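Local coordinates for Adp-heptose LPS heptosyltransferase II (Escherichia coli, PDB 1PSW), which transfers the second heptose from ADP-L-glycero-beta-D-manno-heptose to the heptosyl-Kdo2-lipid A module during assembly of the lipopolysaccharide core, at residues T23-A26 and Q30-I33; V11-M16 and E133-L138. All coordinates share one frame; numbering follows the deposited sequence.

Contact 1 of 2, residues T23-A26 and Q30-I33; sequences TLQA and QAII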
ATOM      1  N   THR A  23      -8.357 -13.097   5.628  1.00 18.76           N
ATOM      2  CA  THR A  23      -8.465 -13.968   6.787  1.00 18.03           C
ATOM      3  C   THR A  23      -9.924 -14.154   7.210  1.00 18.90           C
ATOM      4  O   THR A  23     -10.328 -15.256   7.590  1.00 21.06           O
ATOM      5  CB  THR A  23      -7.635 -13.423   7.969  1.00 16.72           C
ATOM      6  OG1 THR A  23      -6.276 -13.265   7.550  1.00 16.93           O
ATOM      7  CG2 THR A  23      -7.674 -14.388   9.148  1.00 15.84           C
ATOM      8  N   LEU A  24     -10.719 -13.092   7.127  1.00 19.38           N
ATOM      9  CA  LEU A  24     -12.128 -13.173   7.505  1.00 19.52           C
ATOM     10  C   LEU A  24     -12.892 -14.169   6.644  1.00 20.23           C
ATOM     11  O   LEU A  24     -13.732 -14.912   7.141  1.00 20.71           O
ATOM     12  CB  LEU A  24     -12.791 -11.799   7.396  1.00 18.98           C
ATOM     13  CG  LEU A  24     -12.463 -10.795   8.503  1.00 19.00           C
ATOM     14  CD1 LEU A  24     -12.973  -9.422   8.108  1.00 18.79           C
ATOM     15  CD2 LEU A  24     -13.078 -11.246   9.811  1.00 18.27           C
ATOM     16  N   GLN A  25     -12.599 -14.175   5.351  1.00 19.86           N
ATOM     17  CA  GLN A  25     -13.268 -15.078   4.436  1.00 21.56           C
ATOM     18  C   GLN A  25     -12.779 -16.513   4.564  1.00 22.60           C
ATOM     19  O   GLN A  25     -13.434 -17.444   4.103  1.00 24.50           O
ATOM     20  CB  GLN A  25     -13.112 -14.562   3.012  1.00 22.57           C
ATOM     21  CG  GLN A  25     -13.821 -13.219   2.834  1.00 26.57           C
ATOM     22  CD  GLN A  25     -14.152 -12.898   1.394  1.00 28.54           C
ATOM     23  OE1 GLN A  25     -15.125 -12.193   1.109  1.00 31.72           O
ATOM     24  NE2 GLN A  25     -13.346 -13.411   0.474  1.00 28.63           N
ATOM     25  N   ALA A  26     -11.632 -16.693   5.208  1.00 21.62           N
ATOM     26  CA  ALA A  26     -11.092 -18.026   5.407  1.00 21.49           C
ATOM     27  C   ALA A  26     -11.577 -18.599   6.743  1.00 20.70           C
ATOM     28  O   ALA A  26     -11.603 -19.813   6.922  1.00 23.10           O
ATOM     29  CB  ALA A  26      -9.568 -17.978   5.384  1.00 21.64           C
ATOM     30  N   GLN A  30     -19.443 -17.417   4.122  1.00 23.29           N
ATOM     31  CA  GLN A  30     -20.172 -16.343   3.462  1.00 25.05           C
ATOM     32  C   GLN A  30     -19.973 -14.967   4.099  1.00 26.81           C
ATOM     33  O   GLN A  30     -20.940 -14.279   4.460  1.00 27.42           O
ATOM     34  CB  GLN A  30     -21.665 -16.675   3.416  1.00 25.24           C
ATOM     35  CG  GLN A  30     -22.015 -17.920   2.612  1.00 25.05           C
ATOM     36  CD  GLN A  30     -21.625 -19.214   3.303  1.00 24.22           C
ATOM     37  OE1 GLN A  30     -20.590 -19.809   3.002  1.00 24.33           O
ATOM     38  NE2 GLN A  30     -22.462 -19.660   4.232  1.00 24.73           N
ATOM     39  N   ALA A  31     -18.715 -14.562   4.241  1.00 25.92           N
ATOM     40  CA  ALA A  31     -18.408 -13.262   4.819  1.00 27.00           C
ATOM     41  C   ALA A  31     -18.519 -12.180   3.747  1.00 26.55           C
ATOM     42  O   ALA A  31     -17.779 -12.184   2.765  1.00 28.28           O
ATOM     43  CB  ALA A  31     -17.001 -13.276   5.416  1.00 27.25           C
ATOM     44  N   ILE A  32     -19.469 -11.269   3.937  1.00 25.88           N
ATOM     45  CA  ILE A  32     -19.697 -10.159   3.015  1.00 25.41           C
ATOM     46  C   ILE A  32     -19.063  -8.941   3.681  1.00 24.80           C
ATOM     47  O   ILE A  32     -19.512  -8.495   4.743  1.00 24.30           O
ATOM     48  CB  ILE A  32     -21.215  -9.905   2.808  1.00 27.69           C
ATOM     49  CG1 ILE A  32     -21.895 -11.182   2.302  1.00 28.43           C
ATOM     50  CG2 ILE A  32     -21.429  -8.771   1.813  1.00 26.92           C
ATOM     51  CD1 ILE A  32     -21.376 -11.668   0.967  1.00 31.96           C
ATOM     52  N   ILE A  33     -18.020  -8.406   3.054  1.00 22.75           N
ATOM     53  CA  ILE A  33     -17.280  -7.287   3.624  1.00 21.54           C
ATOM     54  C   ILE A  33     -17.409  -5.947   2.910  1.00 20.47           C
ATOM     55  O   ILE A  33     -17.057  -5.819   1.739  1.00 19.19           O
ATOM     56  CB  ILE A  33     -15.776  -7.640   3.706  1.00 20.98           C
ATOM     57  CG1 ILE A  33     -15.591  -8.945   4.483  1.00 21.68           C
ATOM     58  CG2 ILE A  33     -15.014  -6.515   4.391  1.00 22.60           C
ATOM     59  CD1 ILE A  33     -14.239  -9.617   4.245  1.00 20.59           C
TER

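Contact 2 of 2, residues V11-M16 and E133-L138; sequences VGDMMM and ERYIAL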
ATOM      1  N   VAL A  11      -2.477   4.531   1.772  1.00 24.11           N
ATOM      2  CA  VAL A  11      -2.316   3.459   0.805  1.00 23.40           C
ATOM      3  C   VAL A  11      -1.677   2.218   1.415  1.00 21.18           C
ATOM      4  O   VAL A  11      -2.226   1.123   1.304  1.00 21.60           O
ATOM      5  CB  VAL A  11      -1.468   3.919  -0.401  1.00 24.61           C
ATOM      6  CG1 VAL A  11      -1.192   2.744  -1.324  1.00 24.66           C
ATOM      7  CG2 VAL A  11      -2.204   5.014  -1.163  1.00 26.68           C
ATOM      8  N   GLY A  12      -0.531   2.388   2.066  1.00 21.02           N
ATOM      9  CA  GLY A  12       0.147   1.252   2.666  1.00 19.97           C
ATOM     10  C   GLY A  12      -0.745   0.461   3.600  1.00 21.72           C
ATOM     11  O   GLY A  12      -0.906  -0.748   3.436  1.00 21.15           O
ATOM     12  N   ASP A  13      -1.323   1.151   4.579  1.00 19.31           N
ATOM     13  CA  ASP A  13      -2.199   0.544   5.564  1.00 18.54           C
ATOM     14  C   ASP A  13      -3.396  -0.145   4.911  1.00 17.84           C
ATOM     15  O   ASP A  13      -3.790  -1.233   5.321  1.00 16.53           O
ATOM     16  CB  ASP A  13      -2.684   1.609   6.552  1.00 21.31           C
ATOM     17  CG  ASP A  13      -1.564   2.163   7.414  1.00 25.41           C
ATOM     18  OD1 ASP A  13      -0.383   1.877   7.126  1.00 27.99           O
ATOM     19  OD2 ASP A  13      -1.865   2.892   8.382  1.00 26.86           O
HETATM   20  N   MSE A  14      -3.972   0.487   3.893  1.00 17.66           N
HETATM   21  CA  MSE A  14      -5.116  -0.100   3.204  1.00 21.00           C
HETATM   22  C   MSE A  14      -4.703  -1.409   2.535  1.00 19.51           C
HETATM   23  O   MSE A  14      -5.444  -2.390   2.549  1.00 17.09           O
HETATM   24  CB  MSE A  14      -5.661   0.865   2.145  1.00 25.46           C
HETATM   25  CG  MSE A  14      -6.874   0.329   1.376  1.00 36.81           C
HETATM   26 SE   MSE A  14      -8.389  -0.132   2.530  1.00 55.91          SE
HETATM   27  CE  MSE A  14      -8.918   1.647   3.051  1.00 40.42           C
HETATM   28  N   MSE A  15      -3.518  -1.424   1.946  1.00 18.01           N
HETATM   29  CA  MSE A  15      -3.044  -2.626   1.292  1.00 21.52           C
HETATM   30  C   MSE A  15      -2.917  -3.722   2.362  1.00 21.21           C
HETATM   31  O   MSE A  15      -3.343  -4.858   2.151  1.00 19.07           O
HETATM   32  CB  MSE A  15      -1.696  -2.341   0.614  1.00 23.16           C
HETATM   33  CG  MSE A  15      -1.321  -3.322  -0.522  1.00 31.06           C
HETATM   34 SE   MSE A  15      -2.591  -3.318  -1.995  1.00 39.61          SE
HETATM   35  CE  MSE A  15      -3.375  -5.089  -1.752  1.00 27.93           C
HETATM   36  N   MSE A  16      -2.345  -3.378   3.516  1.00 19.73           N
HETATM   37  CA  MSE A  16      -2.187  -4.347   4.597  1.00 22.16           C
HETATM   38  C   MSE A  16      -3.526  -4.864   5.109  1.00 19.99           C
HETATM   39  O   MSE A  16      -3.626  -6.012   5.519  1.00 21.76           O
HETATM   40  CB  MSE A  16      -1.432  -3.737   5.785  1.00 27.61           C
HETATM   41  CG  MSE A  16      -0.063  -3.229   5.464  1.00 40.07           C
HETATM   42 SE   MSE A  16       0.923  -4.545   4.516  1.00 56.01          SE
HETATM   43  CE  MSE A  16       1.186  -5.759   5.946  1.00 45.24           C
ATOM     44  N   GLU A 133       0.295  -8.548  11.072  1.00 15.90           N
ATOM     45  CA  GLU A 133      -0.117  -9.469  12.117  1.00 18.19           C
ATOM     46  C   GLU A 133      -1.199  -8.809  12.974  1.00 17.56           C
ATOM     47  O   GLU A 133      -2.158  -9.462  13.377  1.00 18.93           O
ATOM     48  CB  GLU A 133       1.084  -9.868  12.982  1.00 16.74           C
ATOM     49  CG  GLU A 133       2.193 -10.543  12.181  1.00 19.33           C
ATOM     50  CD  GLU A 133       3.466 -10.739  12.985  1.00 23.59           C
ATOM     51  OE1 GLU A 133       3.773  -9.872  13.834  1.00 23.84           O
ATOM     52  OE2 GLU A 133       4.172 -11.745  12.754  1.00 23.41           O
ATOM     53  N   ARG A 134      -1.059  -7.512  13.235  1.00 17.32           N
ATOM     54  CA  ARG A 134      -2.045  -6.812  14.045  1.00 19.13           C
ATOM     55  C   ARG A 134      -3.418  -6.769  13.391  1.00 18.55           C
ATOM     56  O   ARG A 134      -4.437  -6.865  14.078  1.00 20.01           O
ATOM     57  CB  ARG A 134      -1.568  -5.392  14.367  1.00 17.96           C
ATOM     58  CG  ARG A 134      -0.293  -5.385  15.197  1.00 18.43           C
ATOM     59  CD  ARG A 134       0.163  -3.985  15.578  1.00 19.15           C
ATOM     60  NE  ARG A 134       1.504  -4.036  16.154  1.00 19.70           N
ATOM     61  CZ  ARG A 134       2.192  -2.978  16.569  1.00 22.10           C
ATOM     62  NH1 ARG A 134       1.667  -1.761  16.483  1.00 21.13           N
ATOM     63  NH2 ARG A 134       3.420  -3.138  17.054  1.00 19.14           N
ATOM     64  N   TYR A 135      -3.462  -6.623  12.070  1.00 18.38           N
ATOM     65  CA  TYR A 135      -4.745  -6.597  11.371  1.00 17.67           C
ATOM     66  C   TYR A 135      -5.364  -7.984  11.369  1.00 17.22           C
ATOM     67  O   TYR A 135      -6.539  -8.154  11.680  1.00 16.68           O
ATOM     68  CB  TYR A 135      -4.584  -6.124   9.921  1.00 19.03           C
ATOM     69  CG  TYR A 135      -4.448  -4.628   9.769  1.00 21.63           C
ATOM     70  CD1 TYR A 135      -4.969  -3.755  10.728  1.00 22.41           C
ATOM     71  CD2 TYR A 135      -3.836  -4.078   8.646  1.00 23.42           C
ATOM     72  CE1 TYR A 135      -4.881  -2.376  10.568  1.00 23.50           C
ATOM     73  CE2 TYR A 135      -3.745  -2.702   8.478  1.00 24.84           C
ATOM     74  CZ  TYR A 135      -4.272  -1.855   9.447  1.00 25.15           C
ATOM     75  OH  TYR A 135      -4.189  -0.489   9.287  1.00 24.77           O
ATOM     76  N   ILE A 136      -4.556  -8.975  11.014  1.00 16.15           N
ATOM     77  CA  ILE A 136      -5.008 -10.355  10.956  1.00 17.00           C
ATOM     78  C   ILE A 136      -5.557 -10.838  12.300  1.00 18.67           C
ATOM     79  O   ILE A 136      -6.576 -11.513  12.344  1.00 18.88           O
ATOM     80  CB  ILE A 136      -3.858 -11.289  10.498  1.00 16.33           C
ATOM     81  CG1 ILE A 136      -3.562 -11.054   9.012  1.00 15.47           C
ATOM     82  CG2 ILE A 136      -4.217 -12.739  10.774  1.00 13.22           C
ATOM     83  CD1 ILE A 136      -2.339 -11.809   8.482  1.00 16.23           C
ATOM     84  N   ALA A 137      -4.881 -10.488  13.389  1.00 19.22           N
ATOM     85  CA  ALA A 137      -5.303 -10.901  14.727  1.00 20.59           C
ATOM     86  C   ALA A 137      -6.746 -10.519  15.070  1.00 21.16           C
ATOM     87  O   ALA A 137      -7.404 -11.206  15.860  1.00 22.02           O
ATOM     88  CB  ALA A 137      -4.363 -10.320  15.771  1.00 17.67           C
ATOM     89  N   LEU A 138      -7.242  -9.432  14.486  1.00 20.67           N
ATOM     90  CA  LEU A 138      -8.603  -8.984  14.779  1.00 20.75           C
ATOM     91  C   LEU A 138      -9.697  -9.936  14.308  1.00 22.20           C
ATOM     92  O   LEU A 138     -10.824  -9.882  14.799  1.00 22.52           O
ATOM     93  CB  LEU A 138      -8.850  -7.599  14.180  1.00 20.38           C
ATOM     94  CG  LEU A 138      -7.951  -6.469  14.690  1.00 20.87           C
ATOM     95  CD1 LEU A 138      -8.361  -5.171  14.010  1.00 19.20           C
ATOM     96  CD2 LEU A 138      -8.063  -6.335  16.209  1.00 21.02           C
TER

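Contact 1 of 2, residues T23-A26 and Q30-I33
The backbone carbonyl oxygen of Ala-31 faces the side chain of Gln-25, with its amide carbon CD 3.9 Å from Ala-31 O. The Gln-25 chain, extended beyond CG (chi2 -159°), carries the amide from the helix across to the chain just ahead of the strand. On its way it packs as an aliphatic rod: CG is 3.9 Å from CD1 of Ile-33 and 4.1 Å from CB of Ala-31. Most of the rest is apolar. CD1 of Ile-33 is the shared tip; besides Gln-25 it meets Leu-24, whose CD1 is 4.1 Å away, the two chains slanting across each other. Ile-33 CG1 stands anti to its own carbonyl carbon and CD1 continues outward (chi2 161°), which brings the methyl to the helix. The methyl of Ala-31, pointing the same way, lies 4.0 Å from the carbonyl oxygen of Leu-24. Here the C-terminal end of helix 11-27 passes through a short connection into strand 32-37, closing the beta-alpha-beta unit that starts with strand 2-6. Ile-33 also touches Val-5 of that first strand, Gln-25 reaches Glu-50, and strand 32-37 lies between strands 2-6 and 51-56 in the parallel sheet.

Contact 2 of 2, residues V11-M16 and E133-L138
Tyr-135 sets CG anti to its own carbonyl carbon (chi1 -79°), sending the ring out of helix 131-137 toward the first turns of helix 11-27, where Asp-13 and Met-16, one turn apart, receive it. The backbone of Met-16 puts its CB at the ring, 3.7 Å from Tyr-135 CE2; from there chi1 (-59°) sets CG anti to the carbonyl carbon, and turns about CB-CG and CG-SE lead the end of this selenomethionine away from Tyr-135. Much of what the ring touches is backbone. CE2 of Tyr-135 approaches the carbonyl oxygen of Asp-13 at 3.5 Å, and CD2 comes to 3.6 Å from the carbonyl carbon of Met-16. At the end of the ring, Tyr-135 OH lies 3.8 Å from Asp-13 CB. The Asp-13 side chain runs roughly at right angles to that of Tyr-135, its carboxylate plane turned 76° from the ring; the contact between them is van der Waals packing through CB. In this GT-B glycosyltransferase, helix 11-27 follows the first strand of the N-terminal Rossmann-like domain, and its opening turns also meet the C-terminal domain: Met-16 touches His-274 of helix 271-278, and Val-11 touches Val-275. Tyr-135 shares its side of helix 11-27 with Met-131, which packs against Asp-13 and Met-16, and with Val-132, which touches Met-16.

In the fold
Helix 11-27 carries one segment of each contact: contact 2 uses its N-terminal turns, contact 1 its C-terminal end, and their centres are 15 Å apart. Contact 1 is local in sequence and is nested inside the much longer loop closed by contact 2. The two also meet directly, Thr-23 OG1 lying 3.8 Å from Ile-136 CG1 in plain packing, so helix 131-137 touches helix 11-27 both near its start and, through Ile-136, at Thr-23. Contact 2, about 10 Å from the centre of the chain, is near the interface with the C-terminal domain, where GT-B enzymes bind their substrates; contact 1, about 21 Å from that centre, is farther out in the N-terminal domain.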